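Local coordinates for ABC-type branched-chain amino acid transport systems periplasmic component-like protein (Thermomonospora curvata, PDB 4N03) that binds palmitic acid and probably serves as the fatty-acid-binding component of an ABC transporter, at residues A102-S113 and M124-L135; L135-V143 and F359-T367. All blocks are in the same frame, centred on the assembly; numbering follows the deposited sequence. Where two conformers were deposited one is given.

Interaction 1 of 2, residues A102-S113 and M124-L135; sequences AIPHFLGSPMVS and MFTIPSAWTTAL. With PLM (palmitic acid), chain B.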
loop_
_atom_site.group_PDB
_atom_site.type_symbol
_atom_site.label_atom_id
_atom_site.label_comp_id
_atom_site.label_asym_id
_atom_site.label_seq_id
_atom_site.Cartn_x
_atom_site.Cartn_y
_atom_site.Cartn_z
ATOM N N ALA A 102 11.020 -13.620 -8.117
ATOM C CA ALA A 102 10.729 -12.479 -7.260
ATOM C C ALA A 102 9.231 -12.498 -6.978
ATOM O O ALA A 102 8.468 -13.198 -7.665
ATOM C CB ALA A 102 11.128 -11.191 -7.960
ATOM N N ILE A 103 8.830 -11.689 -5.996
ATOM C CA ILE A 103 7.427 -11.526 -5.562
ATOM C C ILE A 103 7.094 -10.052 -5.657
ATOM O O ILE A 103 7.271 -9.289 -4.698
ATOM C CB ILE A 103 7.175 -12.081 -4.173
ATOM C CG1 ILE A 103 7.466 -13.574 -4.173
ATOM C CG2 ILE A 103 5.748 -11.795 -3.784
ATOM C CD1 ILE A 103 7.319 -14.209 -2.796
ATOM N N PRO A 104 6.592 -9.606 -6.833
ATOM C CA PRO A 104 6.298 -8.189 -7.007
ATOM C C PRO A 104 5.010 -7.666 -6.441
ATOM O O PRO A 104 4.735 -6.492 -6.529
ATOM C CB PRO A 104 6.301 -8.021 -8.514
ATOM C CG PRO A 104 5.825 -9.344 -9.029
ATOM C CD PRO A 104 6.562 -10.309 -8.136
ATOM N N HIS A 105 4.213 -8.552 -5.844
ATOM C CA HIS A 105 3.076 -8.123 -5.033
ATOM C C HIS A 105 2.878 -9.113 -3.922
ATOM O O HIS A 105 2.597 -10.276 -4.153
ATOM C CB HIS A 105 1.790 -7.991 -5.875
ATOM C CG HIS A 105 0.570 -7.728 -5.048
ATOM N ND1 HIS A 105 0.516 -6.752 -4.084
ATOM C CD2 HIS A 105 -0.642 -8.328 -5.033
ATOM C CE1 HIS A 105 -0.664 -6.794 -3.496
ATOM N NE2 HIS A 105 -1.398 -7.726 -4.060
ATOM N N PHE A 106 3.039 -8.649 -2.674
ATOM C CA PHE A 106 2.768 -9.440 -1.481
ATOM C C PHE A 106 1.925 -8.523 -0.577
ATOM O O PHE A 106 2.445 -7.547 0.001
ATOM C CB PHE A 106 4.072 -9.816 -0.814
ATOM C CG PHE A 106 3.978 -11.063 0.029
ATOM C CD1 PHE A 106 2.881 -11.319 0.846
ATOM C CD2 PHE A 106 5.007 -11.955 0.042
ATOM C CE1 PHE A 106 2.823 -12.479 1.600
ATOM C CE2 PHE A 106 4.941 -13.122 0.776
ATOM C CZ PHE A 106 3.850 -13.385 1.575
ATOM N N LEU A 107 0.627 -8.786 -0.494
ATOM C CA LEU A 107 -0.274 -7.899 0.234
ATOM C C LEU A 107 -0.176 -8.158 1.740
ATOM O O LEU A 107 -0.264 -9.288 2.174
ATOM C CB LEU A 107 -1.716 -8.135 -0.209
ATOM C CG LEU A 107 -2.721 -7.105 0.305
ATOM C CD1 LEU A 107 -3.776 -6.853 -0.766
ATOM C CD2 LEU A 107 -3.377 -7.533 1.604
ATOM N N GLY A 108 -0.100 -7.093 2.511
ATOM C CA GLY A 108 -0.348 -7.169 3.933
ATOM C C GLY A 108 0.876 -7.163 4.834
ATOM O O GLY A 108 1.802 -7.931 4.621
ATOM N N SER A 109 0.865 -6.309 5.871
ATOM C CA SER A 109 2.022 -6.170 6.740
ATOM C C SER A 109 2.309 -7.432 7.555
ATOM O O SER A 109 3.457 -7.918 7.524
ATOM C CB SER A 109 1.942 -4.912 7.616
ATOM O OG SER A 109 1.946 -3.749 6.818
ATOM N N PRO A 110 1.331 -7.979 8.261
ATOM C CA PRO A 110 1.671 -9.184 9.040
ATOM C C PRO A 110 2.053 -10.373 8.196
ATOM O O PRO A 110 2.811 -11.252 8.625
ATOM C CB PRO A 110 0.424 -9.441 9.859
ATOM C CG PRO A 110 -0.285 -8.125 9.931
ATOM C CD PRO A 110 -0.026 -7.497 8.578
HETATM N N MSE A 111 1.513 -10.452 6.969
HETATM C CA MSE A 111 1.806 -11.540 6.084
HETATM C C MSE A 111 3.268 -11.511 5.638
HETATM O O MSE A 111 3.956 -12.525 5.694
HETATM C CB MSE A 111 0.883 -11.543 4.844
HETATM C CG MSE A 111 -0.574 -11.859 5.192
HETATM SE SE MSE A 111 -1.560 -10.143 5.473
HETATM C CE MSE A 111 -2.397 -10.607 7.209
ATOM N N VAL A 112 3.757 -10.352 5.213
ATOM C CA VAL A 112 5.143 -10.257 4.806
ATOM C C VAL A 112 6.067 -10.387 6.061
ATOM O O VAL A 112 7.095 -11.036 5.948
ATOM C CB VAL A 112 5.444 -8.963 4.045
ATOM C CG1 VAL A 112 6.873 -8.978 3.536
ATOM C CG2 VAL A 112 4.539 -8.809 2.859
ATOM N N SER A 113 5.673 -9.844 7.198
ATOM C CA SER A 113 6.482 -10.006 8.438
ATOM C C SER A 113 6.714 -11.456 8.728
ATOM O O SER A 113 7.824 -11.815 9.185
ATOM C CB SER A 113 5.803 -9.323 9.650
ATOM O OG SER A 113 6.045 -7.976 9.541
HETATM N N MSE A 124 14.923 -12.953 -1.825
HETATM C CA MSE A 124 13.712 -12.806 -2.654
HETATM C C MSE A 124 13.311 -11.362 -2.730
HETATM O O MSE A 124 12.807 -10.809 -1.759
HETATM C CB MSE A 124 12.590 -13.617 -1.992
HETATM C CG MSE A 124 11.274 -13.615 -2.818
HETATM SE SE MSE A 124 11.413 -14.652 -4.444
HETATM C CE MSE A 124 10.881 -16.363 -3.587
ATOM N N PHE A 125 13.464 -10.744 -3.908
ATOM C CA PHE A 125 12.983 -9.392 -4.082
ATOM C C PHE A 125 11.499 -9.364 -3.943
ATOM O O PHE A 125 10.800 -10.062 -4.695
ATOM C CB PHE A 125 13.432 -8.848 -5.463
ATOM C CG PHE A 125 13.001 -7.448 -5.777
ATOM C CD1 PHE A 125 12.876 -6.474 -4.793
ATOM C CD2 PHE A 125 12.707 -7.085 -7.100
ATOM C CE1 PHE A 125 12.476 -5.194 -5.106
ATOM C CE2 PHE A 125 12.351 -5.782 -7.383
ATOM C CZ PHE A 125 12.200 -4.845 -6.408
ATOM N N THR A 126 10.968 -8.609 -2.998
ATOM C CA THR A 126 9.589 -8.570 -2.619
ATOM C C THR A 126 9.120 -7.139 -2.596
ATOM O O THR A 126 9.766 -6.315 -1.926
ATOM C CB THR A 126 9.420 -9.252 -1.249
ATOM O OG1 THR A 126 9.912 -10.581 -1.288
ATOM C CG2 THR A 126 8.001 -9.285 -0.840
ATOM N N ILE A 127 7.988 -6.852 -3.262
ATOM C CA ILE A 127 7.390 -5.555 -3.229
ATOM C C ILE A 127 6.051 -5.654 -2.546
ATOM O O ILE A 127 5.034 -6.082 -3.158
ATOM C CB ILE A 127 7.211 -4.918 -4.625
ATOM C CG1 ILE A 127 8.486 -4.959 -5.437
ATOM C CG2 ILE A 127 6.641 -3.508 -4.505
ATOM C CD1 ILE A 127 8.322 -4.579 -6.901
ATOM N N PRO A 128 5.995 -5.341 -1.250
ATOM C CA PRO A 128 4.700 -5.434 -0.555
ATOM C C PRO A 128 3.694 -4.357 -0.948
ATOM O O PRO A 128 4.051 -3.276 -1.373
ATOM C CB PRO A 128 5.090 -5.225 0.922
ATOM C CG PRO A 128 6.555 -5.419 0.990
ATOM C CD PRO A 128 7.064 -4.956 -0.321
ATOM N N SER A 129 2.421 -4.702 -0.817
ATOM C CA SER A 129 1.340 -3.677 -0.613
ATOM C C SER A 129 1.040 -3.693 0.890
ATOM O O SER A 129 0.182 -4.382 1.431
ATOM C CB SER A 129 0.116 -3.952 -1.464
ATOM O OG SER A 129 0.426 -3.905 -2.828
ATOM N N ALA A 130 1.922 -3.000 1.604
ATOM C CA ALA A 130 2.080 -3.017 3.021
ATOM C C ALA A 130 3.127 -1.959 3.368
ATOM O O ALA A 130 4.140 -1.874 2.691
ATOM C CB ALA A 130 2.547 -4.354 3.487
ATOM N N TRP A 131 2.855 -1.148 4.347
ATOM C CA TRP A 131 3.672 0.017 4.600
ATOM C C TRP A 131 4.135 0.177 6.053
ATOM O O TRP A 131 4.452 1.251 6.495
ATOM C CB TRP A 131 2.985 1.269 4.022
ATOM C CG TRP A 131 2.853 1.171 2.541
ATOM C CD1 TRP A 131 3.847 1.411 1.687
ATOM C CD2 TRP A 131 1.754 0.650 1.747
ATOM N NE1 TRP A 131 3.475 1.139 0.394
ATOM C CE2 TRP A 131 2.186 0.626 0.418
ATOM C CE3 TRP A 131 0.480 0.173 2.040
ATOM C CZ2 TRP A 131 1.368 0.189 -0.630
ATOM C CZ3 TRP A 131 -0.321 -0.242 1.010
ATOM C CH2 TRP A 131 0.118 -0.229 -0.304
ATOM N N THR A 132 4.178 -0.934 6.775
ATOM C CA THR A 132 4.749 -0.906 8.084
ATOM C C THR A 132 6.259 -0.663 8.039
ATOM O O THR A 132 6.989 -1.171 7.202
ATOM C CB THR A 132 4.444 -2.219 8.814
ATOM O OG1 THR A 132 4.935 -2.129 10.156
ATOM C CG2 THR A 132 5.068 -3.441 8.183
ATOM N N THR A 133 6.761 0.022 9.081
ATOM C CA THR A 133 8.190 0.163 9.297
ATOM C C THR A 133 8.829 -1.177 9.641
ATOM O O THR A 133 10.049 -1.318 9.496
ATOM C CB THR A 133 8.463 1.157 10.422
ATOM O OG1 THR A 133 7.721 0.776 11.588
ATOM C CG2 THR A 133 8.034 2.533 10.007
ATOM N N ALA A 134 8.029 -2.174 10.019
ATOM C CA ALA A 134 8.576 -3.470 10.295
ATOM C C ALA A 134 9.189 -4.133 9.079
ATOM O O ALA A 134 9.894 -5.111 9.204
ATOM C CB ALA A 134 7.539 -4.348 10.961
ATOM N N LEU A 135 8.900 -3.617 7.869
ATOM C CA LEU A 135 9.447 -4.132 6.622
ATOM C C LEU A 135 10.623 -3.339 6.086
ATOM O O LEU A 135 11.201 -3.748 5.087
ATOM C CB LEU A 135 8.345 -4.297 5.573
ATOM C CG LEU A 135 7.244 -5.273 5.987
ATOM C CD1 LEU A 135 6.120 -5.269 4.988
ATOM C CD2 LEU A 135 7.764 -6.697 6.242
HETATM C C1 PLM B . -1.544 -3.868 5.838
HETATM O O1 PLM B . -0.486 -3.191 5.760
HETATM O O2 PLM B . -1.623 -5.008 6.345
HETATM C C2 PLM B . -2.771 -3.354 5.120
HETATM C C3 PLM B . -2.625 -3.753 3.588
HETATM C C4 PLM B . -3.673 -3.115 2.706
HETATM C C5 PLM B . -3.569 -3.543 1.282
HETATM C C6 PLM B . -4.513 -2.892 0.248
HETATM C C7 PLM B . -3.850 -1.671 -0.378
HETATM C C8 PLM B . -4.729 -0.831 -1.263
HETATM C C9 PLM B . -4.003 0.189 -2.121
HETATM C CA PLM B . -3.819 1.582 -1.474
HETATM C CB PLM B . -2.794 2.398 -2.359
HETATM C CC PLM B . -1.629 2.967 -1.496
HETATM C CD PLM B . -0.370 3.284 -2.275
HETATM C CE PLM B . 0.818 3.810 -1.480
HETATM C CF PLM B . 2.137 3.490 -2.201
HETATM C CG PLM B . 2.544 4.502 -3.257
HETATM O O HOH W 1 2.746 -4.750 -4.225
HETATM O O HOH W 2 8.738 -7.643 10.424
#
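Ile103 and Phe125 start the parallel pairing of strands 103-107 and 126-129: Ile103 N gives a nearly straight bond (176°) to Phe125 O at 2.9 Å, and Ile103 O takes Ile127 N in its carbonyl plane. At Pro104 the chain turns a corner and the register slips by one residue, a beta bulge. Beyond it Phe106 N reaches Ile127 O from above the carbonyl plane, at 3.3 Å, and Gly108 N closes the pairing on Ser129 O. The strands and helix 109-122 form a right-handed beta-alpha-beta unit of the periplasmic binding protein fold, and the helix begins at the ligand. Ser109 can be followed outward: its CB lies 3.5 Å from Thr132 CG2 and equally far from PLM O1, while OG, anti to the carbonyl carbon (chi1 -63°), rests against Ala130 CB and Thr132 CG2 and donates to PLM O1 at 2.7 Å. Ser109 N meets the other carboxylate oxygen, PLM O2, at 2.8 Å, so one residue at the helix N-terminus grips both oxygens, where the helix dipole would probably favour a negative charge. Trp131 has Ser129 C above one ring face and PLM CE over the opposite one, both offset toward the rim. One turn along the helix, Val112 crosses Leu135 at about a right angle, CG1 lying 3.6 Å from Leu135 CD2.

Interaction 2 of 2, residues L135-V143 and F359-T367; sequences LLGSKYIQV and FTYFDKPAT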
loop_
_atom_site.group_PDB
_atom_site.type_symbol
_atom_site.label_atom_id
_atom_site.label_comp_id
_atom_site.label_asym_id
_atom_site.label_seq_id
_atom_site.Cartn_x
_atom_site.Cartn_y
_atom_site.Cartn_z
ATOM N N LEU A 135 8.900 -3.617 7.869
ATOM C CA LEU A 135 9.447 -4.132 6.622
ATOM C C LEU A 135 10.623 -3.339 6.086
ATOM O O LEU A 135 11.201 -3.748 5.087
ATOM C CB LEU A 135 8.345 -4.297 5.573
ATOM C CG LEU A 135 7.244 -5.273 5.987
ATOM C CD1 LEU A 135 6.120 -5.269 4.988
ATOM C CD2 LEU A 135 7.764 -6.697 6.242
ATOM N N LEU A 136 10.975 -2.220 6.735
ATOM C CA LEU A 136 12.217 -1.544 6.436
ATOM C C LEU A 136 13.385 -2.360 6.955
ATOM O O LEU A 136 13.215 -3.254 7.805
ATOM C CB LEU A 136 12.244 -0.139 7.050
ATOM C CG LEU A 136 11.233 0.857 6.470
ATOM C CD1 LEU A 136 11.389 2.162 7.242
ATOM C CD2 LEU A 136 11.459 1.089 4.975
ATOM N N GLY A 137 14.563 -2.063 6.448
ATOM C CA GLY A 137 15.788 -2.712 6.925
ATOM C C GLY A 137 16.139 -3.990 6.240
ATOM O O GLY A 137 17.047 -4.708 6.658
ATOM N N SER A 138 15.461 -4.309 5.144
ATOM C CA SER A 138 15.821 -5.505 4.363
ATOM C C SER A 138 16.183 -5.134 2.963
ATOM O O SER A 138 15.347 -4.553 2.239
ATOM C CB SER A 138 14.675 -6.473 4.253
ATOM O OG SER A 138 15.091 -7.469 3.280
ATOM N N LYS A 139 17.369 -5.502 2.490
ATOM C CA LYS A 139 17.787 -5.207 1.122
ATOM C C LYS A 139 16.751 -5.722 0.126
ATOM O O LYS A 139 16.587 -5.107 -0.914
ATOM C CB LYS A 139 19.176 -5.834 0.793
ATOM C CG LYS A 139 19.827 -5.352 -0.512
ATOM C CD LYS A 139 21.137 -6.079 -0.862
ATOM C CE LYS A 139 21.578 -5.743 -2.288
ATOM N NZ LYS A 139 22.866 -6.402 -2.634
ATOM N N TYR A 140 16.146 -6.850 0.453
ATOM C CA TYR A 140 15.304 -7.554 -0.510
ATOM C C TYR A 140 13.873 -7.105 -0.523
ATOM O O TYR A 140 13.126 -7.497 -1.448
ATOM C CB TYR A 140 15.413 -9.054 -0.276
ATOM C CG TYR A 140 16.799 -9.510 -0.468
ATOM C CD1 TYR A 140 17.310 -9.648 -1.731
ATOM C CD2 TYR A 140 17.657 -9.713 0.603
ATOM C CE1 TYR A 140 18.602 -10.022 -1.961
ATOM C CE2 TYR A 140 19.012 -10.061 0.354
ATOM C CZ TYR A 140 19.440 -10.181 -0.955
ATOM O OH TYR A 140 20.731 -10.562 -1.283
ATOM N N ILE A 141 13.439 -6.283 0.424
ATOM C CA ILE A 141 12.056 -5.824 0.494
ATOM C C ILE A 141 12.002 -4.368 0.156
ATOM O O ILE A 141 12.676 -3.570 0.814
ATOM C CB ILE A 141 11.424 -6.091 1.859
ATOM C CG1 ILE A 141 11.489 -7.581 2.197
ATOM C CG2 ILE A 141 10.001 -5.558 1.856
ATOM C CD1 ILE A 141 11.014 -7.917 3.601
ATOM N N GLN A 142 11.280 -3.988 -0.898
ATOM C CA GLN A 142 11.062 -2.571 -1.172
ATOM C C GLN A 142 9.751 -2.116 -0.625
ATOM O O GLN A 142 8.693 -2.423 -1.201
ATOM C CB GLN A 142 11.084 -2.306 -2.673
ATOM C CG GLN A 142 10.827 -0.840 -3.009
ATOM C CD GLN A 142 11.962 0.011 -2.427
ATOM O OE1 GLN A 142 13.117 -0.189 -2.784
ATOM N NE2 GLN A 142 11.634 0.955 -1.575
ATOM N N VAL A 143 9.794 -1.338 0.448
ATOM C CA VAL A 143 8.597 -0.676 0.933
ATOM C C VAL A 143 8.417 0.555 0.082
ATOM O O VAL A 143 9.278 1.402 -0.007
ATOM C CB VAL A 143 8.722 -0.299 2.414
ATOM C CG1 VAL A 143 7.422 0.370 2.847
ATOM C CG2 VAL A 143 9.015 -1.531 3.273
ATOM N N PHE A 359 15.199 4.166 -4.381
ATOM C CA PHE A 359 15.357 2.772 -4.077
ATOM C C PHE A 359 16.739 2.361 -3.526
ATOM O O PHE A 359 17.004 1.192 -3.339
ATOM C CB PHE A 359 15.019 1.937 -5.315
ATOM C CG PHE A 359 13.586 2.089 -5.802
ATOM C CD1 PHE A 359 12.550 2.245 -4.889
ATOM C CD2 PHE A 359 13.286 2.026 -7.136
ATOM C CE1 PHE A 359 11.253 2.308 -5.286
ATOM C CE2 PHE A 359 11.918 2.116 -7.572
ATOM C CZ PHE A 359 10.961 2.297 -6.608
ATOM N N THR A 360 17.676 3.304 -3.470
ATOM C CA THR A 360 19.053 2.895 -3.076
ATOM C C THR A 360 19.214 2.559 -1.562
ATOM O O THR A 360 20.195 1.969 -1.174
ATOM C CB THR A 360 20.104 3.902 -3.438
ATOM O OG1 THR A 360 19.789 5.104 -2.766
ATOM C CG2 THR A 360 20.107 4.183 -4.887
ATOM N N TYR A 361 18.273 3.064 -0.799
ATOM C CA TYR A 361 18.286 2.755 0.619
ATOM C C TYR A 361 17.064 2.084 1.099
ATOM O O TYR A 361 16.058 1.950 0.357
ATOM C CB TYR A 361 18.451 4.024 1.352
ATOM C CG TYR A 361 17.358 5.007 1.117
ATOM C CD1 TYR A 361 16.087 4.750 1.584
ATOM C CD2 TYR A 361 17.562 6.161 0.395
ATOM C CE1 TYR A 361 15.058 5.653 1.419
ATOM C CE2 TYR A 361 16.538 7.087 0.245
ATOM C CZ TYR A 361 15.294 6.818 0.750
ATOM O OH TYR A 361 14.328 7.732 0.574
ATOM N N PHE A 362 17.154 1.541 2.287
ATOM C CA PHE A 362 16.049 0.788 2.863
ATOM C C PHE A 362 16.066 0.912 4.410
ATOM O O PHE A 362 15.378 0.154 5.065
ATOM C CB PHE A 362 16.031 -0.685 2.371
ATOM C CG PHE A 362 17.365 -1.350 2.300
ATOM C CD1 PHE A 362 18.153 -1.206 1.197
ATOM C CD2 PHE A 362 17.873 -2.090 3.391
ATOM C CE1 PHE A 362 19.412 -1.785 1.147
ATOM C CE2 PHE A 362 19.104 -2.710 3.302
ATOM C CZ PHE A 362 19.879 -2.523 2.216
ATOM N N ASP A 363 16.754 1.944 4.897
ATOM C CA ASP A 363 16.798 2.241 6.315
ATOM C C ASP A 363 15.925 3.416 6.672
ATOM O O ASP A 363 16.070 3.983 7.782
ATOM C CB ASP A 363 18.237 2.515 6.774
ATOM C CG ASP A 363 18.838 3.715 6.128
ATOM O OD1 ASP A 363 18.720 3.882 4.890
ATOM O OD2 ASP A 363 19.443 4.532 6.833
ATOM N N LYS A 364 15.033 3.802 5.770
ATOM C CA LYS A 364 14.127 4.942 5.927
ATOM C C LYS A 364 13.114 4.859 4.781
ATOM O O LYS A 364 13.371 4.110 3.840
ATOM C CB LYS A 364 14.927 6.257 5.885
ATOM C CG LYS A 364 15.749 6.443 4.630
ATOM C CD LYS A 364 16.896 7.460 4.774
ATOM C CE LYS A 364 18.104 7.023 3.909
ATOM N NZ LYS A 364 19.398 7.777 3.750
ATOM N N PRO A 365 12.043 5.610 4.863
ATOM C CA PRO A 365 11.037 5.468 3.794
ATOM C C PRO A 365 11.554 5.998 2.459
ATOM O O PRO A 365 12.342 6.923 2.387
ATOM C CB PRO A 365 9.894 6.338 4.308
ATOM C CG PRO A 365 10.075 6.323 5.814
ATOM C CD PRO A 365 11.540 6.418 5.975
ATOM N N ALA A 366 11.032 5.403 1.379
ATOM C CA ALA A 366 11.363 5.760 0.012
ATOM C C ALA A 366 10.937 7.180 -0.366
ATOM O O ALA A 366 11.514 7.739 -1.279
ATOM C CB ALA A 366 10.732 4.767 -0.912
ATOM N N THR A 367 9.957 7.713 0.326
ATOM C CA THR A 367 9.547 9.096 0.299
ATOM C C THR A 367 8.833 9.415 1.624
ATOM O O THR A 367 8.397 8.489 2.303
ATOM C CB THR A 367 8.652 9.414 -0.912
ATOM O OG1 THR A 367 8.248 10.759 -0.848
ATOM C CG2 THR A 367 7.405 8.531 -0.963
HETATM O O HOH W 3 13.689 2.796 -0.651
HETATM O O HOH W 4 9.165 3.407 2.040
#
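A loop-to-loop contact joins 135-143, which follows strand 126-129, to 359-367, which leads into strand 370-375; it combines one backbone bond, a CH-pi contact and water bridges. Gly137 N donates to Phe362 O at 2.7 Å, approaching nearly head-on to the carbonyl. The Phe362 ring lies against the start of the Ser138-Ile141 type I turn: Lys139 CA sits over the ring centre, 3.6 Å from its centroid and 12° off the normal, with Lys139 CB near CZ. A chi1 of 42°, which sets CG between the backbone N and carbonyl carbon, swings the ring against that turn. Leu136 CD2 packs on Lys364 O. Gln142, bent beyond CG, brings OE1 to 3.3 Å from Phe359 CD1, with amide and ring planes 47° apart. Its NE2 donates to Val143 O at 2.9 Å and to a water that donates to Tyr361 O, while OE1 is hydrogen-bonded to His343 NE2. A leucine in place of Gln142 would probably leave His343 and the bridging water without this partner. A second water links Val143 O to Ala366 N, so two waters supplement the direct backbone bond; the contact mixes Phe362 on backbone with a Gln142 amide serving His343, Val143 O and water.

In the fold
Interactions 1 and 2 follow one another in sequence and share Leu135, which packs on Val112 in the first and opens the loop of the second; their centres lie 11 Å apart. After its turn, 135-143 runs parallel to the start of strand 126-129, with Thr126 N 2.9 Å from Tyr140 O and Thr126 O 3.0 Å from Gln142 N, both probable hydrogen bonds. His343 ties them, its ring meeting those of Phe125 and Phe359. Interaction 1 touches palmitic acid, and the Tyr84 and Tyr148 hydroxyls also hydrogen-bond it. Interaction 2 stands farther back, nearest atoms of Val143's side chain and ligand about 8 Å apart, and joins the strand's continuation to the approach to strand 370-375.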